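Local coordinates for protein D-glucosaminate-6-phosphate ammonia lyase (Salmonella typhimurium, PDB 7LCE) that belongs to the PLP-dependent aminotransferase-like clan, in the selenocysteine synthase family, and carries a lysine-bound pyridoxal phosphate cofactor, at residues A140-W143 with Q144-A148. Numbering follows the deposited sequence.
Sequences ATRW and QLESA
Thr-141 and Gln-144 bracket the opening turn of helix 142-147, an example of how a short helix is tied to the loop that precedes it. Thr-141 occupies the N-cap, and the Gln-144 side chain turns back to the cap, where OE1 accepts from Thr-141 N at 2.9 Å, nearly straight at the hydrogen (174°) but tilted out of the amide carbonyl plane. This bond, from the N-cap backbone to the side chain of N3, resembles the reciprocal half of a capping box, and only that half. Separately, Thr-141 OG1 adds a weak bond to the same OE1. Within the helix, Glu-146 N bonds to Arg-142 O at 2.9 Å. Trp-143 O accepts twice, from Ser-147 N and, at 2.9 Å, from Ser-147 OG, the two arriving from opposite faces of the carbonyl plane.

Aromatic packing uses the methylene part of Gln-144. With Trp-143 CG between its backbone N and carbonyl carbon (chi1 68°), the indole folds back over the first turn, and Gln-144 CG makes a CH-pi contact 3.5 Å from the six-membered ring centroid. The same indole meets Arg-90 of a second subunit in a cation-pi contact.

The charged pair is looser. Arg-142 NE and Glu-146 OE2 form a salt bridge at 3.3 Å, whose hydrogen bond is weak, the oxygen lying at the guanidinium edge while the two planes stand 87° apart. Gln-177 of helix 172-181 is a stronger partner, taking a hydrogen bond from NH1, while Leu-145 packs between that helix and strand 105-109.

Gln-144 thus plays two parts: its oxygen accepts from the N-cap residue while its CG lies against the indole, which is consistent with the cap and the tryptophan that meets the second subunit being coupled through one side chain.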
loop_
_atom_site.group_PDB
_atom_site.type_symbol
_atom_site.label_atom_id
_atom_site.label_comp_id
_atom_site.label_asym_id
_atom_site.label_seq_id
_atom_site.Cartn_x
_atom_site.Cartn_y
_atom_site.Cartn_z
ATOM N N ALA A 140 31.169 6.714 -18.810
ATOM C CA ALA A 140 30.227 5.601 -18.812
ATOM C C ALA A 140 30.982 4.340 -19.196
ATOM O O ALA A 140 31.637 4.303 -20.244
ATOM C CB ALA A 140 29.067 5.856 -19.775
ATOM N N THR A 141 30.900 3.319 -18.355
ATOM C CA THR A 141 31.572 2.053 -18.601
ATOM C C THR A 141 30.569 1.020 -19.106
ATOM O O THR A 141 29.353 1.209 -19.042
ATOM C CB THR A 141 32.268 1.554 -17.333
ATOM O OG1 THR A 141 31.282 1.200 -16.355
ATOM C CG2 THR A 141 33.170 2.641 -16.766
ATOM N N ARG A 142 31.099 -0.087 -19.629
ATOM C CA ARG A 142 30.215 -1.105 -20.185
ATOM C C ARG A 142 29.455 -1.846 -19.090
ATOM O O ARG A 142 28.261 -2.127 -19.245
ATOM C CB ARG A 142 31.002 -2.088 -21.051
ATOM C CG ARG A 142 30.132 -3.217 -21.577
ATOM C CD ARG A 142 30.632 -3.785 -22.889
ATOM N NE ARG A 142 29.806 -4.910 -23.311
ATOM C CZ ARG A 142 29.801 -5.423 -24.532
ATOM N NH1 ARG A 142 30.561 -4.925 -25.494
ATOM N NH2 ARG A 142 29.014 -6.463 -24.796
ATOM N N TRP A 143 30.120 -2.164 -17.974
ATOM C CA TRP A 143 29.424 -2.885 -16.911
ATOM C C TRP A 143 28.259 -2.074 -16.363
ATOM O O TRP A 143 27.266 -2.648 -15.902
ATOM C CB TRP A 143 30.387 -3.263 -15.782
ATOM C CG TRP A 143 30.936 -2.112 -14.986
ATOM C CD1 TRP A 143 32.156 -1.521 -15.134
ATOM C CD2 TRP A 143 30.286 -1.425 -13.906
ATOM N NE1 TRP A 143 32.307 -0.508 -14.217
ATOM C CE2 TRP A 143 31.172 -0.427 -13.452
ATOM C CE3 TRP A 143 29.042 -1.555 -13.280
ATOM C CZ2 TRP A 143 30.853 0.436 -12.404
ATOM C CZ3 TRP A 143 28.726 -0.696 -12.240
ATOM C CH2 TRP A 143 29.629 0.285 -11.813
ATOM N N GLN A 144 28.358 -0.742 -16.406
ATOM C CA GLN A 144 27.220 0.095 -16.046
ATOM C C GLN A 144 26.069 -0.093 -17.026
ATOM O O GLN A 144 24.899 -0.116 -16.626
ATOM C CB GLN A 144 27.641 1.563 -15.984
ATOM C CG GLN A 144 28.468 1.924 -14.762
ATOM C CD GLN A 144 29.025 3.332 -14.836
ATOM O OE1 GLN A 144 29.343 3.827 -15.917
ATOM N NE2 GLN A 144 29.124 3.993 -13.687
ATOM N N LEU A 145 26.381 -0.224 -18.319
ATOM C CA LEU A 145 25.337 -0.467 -19.309
ATOM C C LEU A 145 24.683 -1.823 -19.090
ATOM O O LEU A 145 23.464 -1.964 -19.242
ATOM C CB LEU A 145 25.920 -0.384 -20.720
ATOM C CG LEU A 145 24.965 -0.732 -21.863
ATOM C CD1 LEU A 145 23.747 0.172 -21.839
ATOM C CD2 LEU A 145 25.678 -0.638 -23.200
ATOM N N GLU A 146 25.477 -2.831 -18.728
ATOM C CA GLU A 146 24.931 -4.169 -18.553
ATOM C C GLU A 146 24.101 -4.283 -17.280
ATOM O O GLU A 146 23.138 -5.056 -17.238
ATOM C CB GLU A 146 26.065 -5.192 -18.554
ATOM C CG GLU A 146 26.849 -5.217 -19.856
ATOM C CD GLU A 146 28.018 -6.182 -19.823
ATOM O OE1 GLU A 146 28.569 -6.415 -18.725
ATOM O OE2 GLU A 146 28.382 -6.710 -20.896
ATOM N N SER A 147 24.439 -3.516 -16.241
ATOM C CA SER A 147 23.682 -3.602 -14.995
ATOM C C SER A 147 22.298 -2.987 -15.128
ATOM O O SER A 147 21.379 -3.377 -14.397
ATOM C CB SER A 147 24.451 -2.927 -13.860
ATOM O OG SER A 147 25.713 -3.543 -13.673
ATOM N N ALA A 148 22.120 -2.040 -16.053
ATOM C CA ALA A 148 20.823 -1.391 -16.217
ATOM C C ALA A 148 19.791 -2.301 -16.869
ATOM O O ALA A 148 18.592 -2.019 -16.780
ATOM C CB ALA A 148 20.974 -0.109 -17.039
#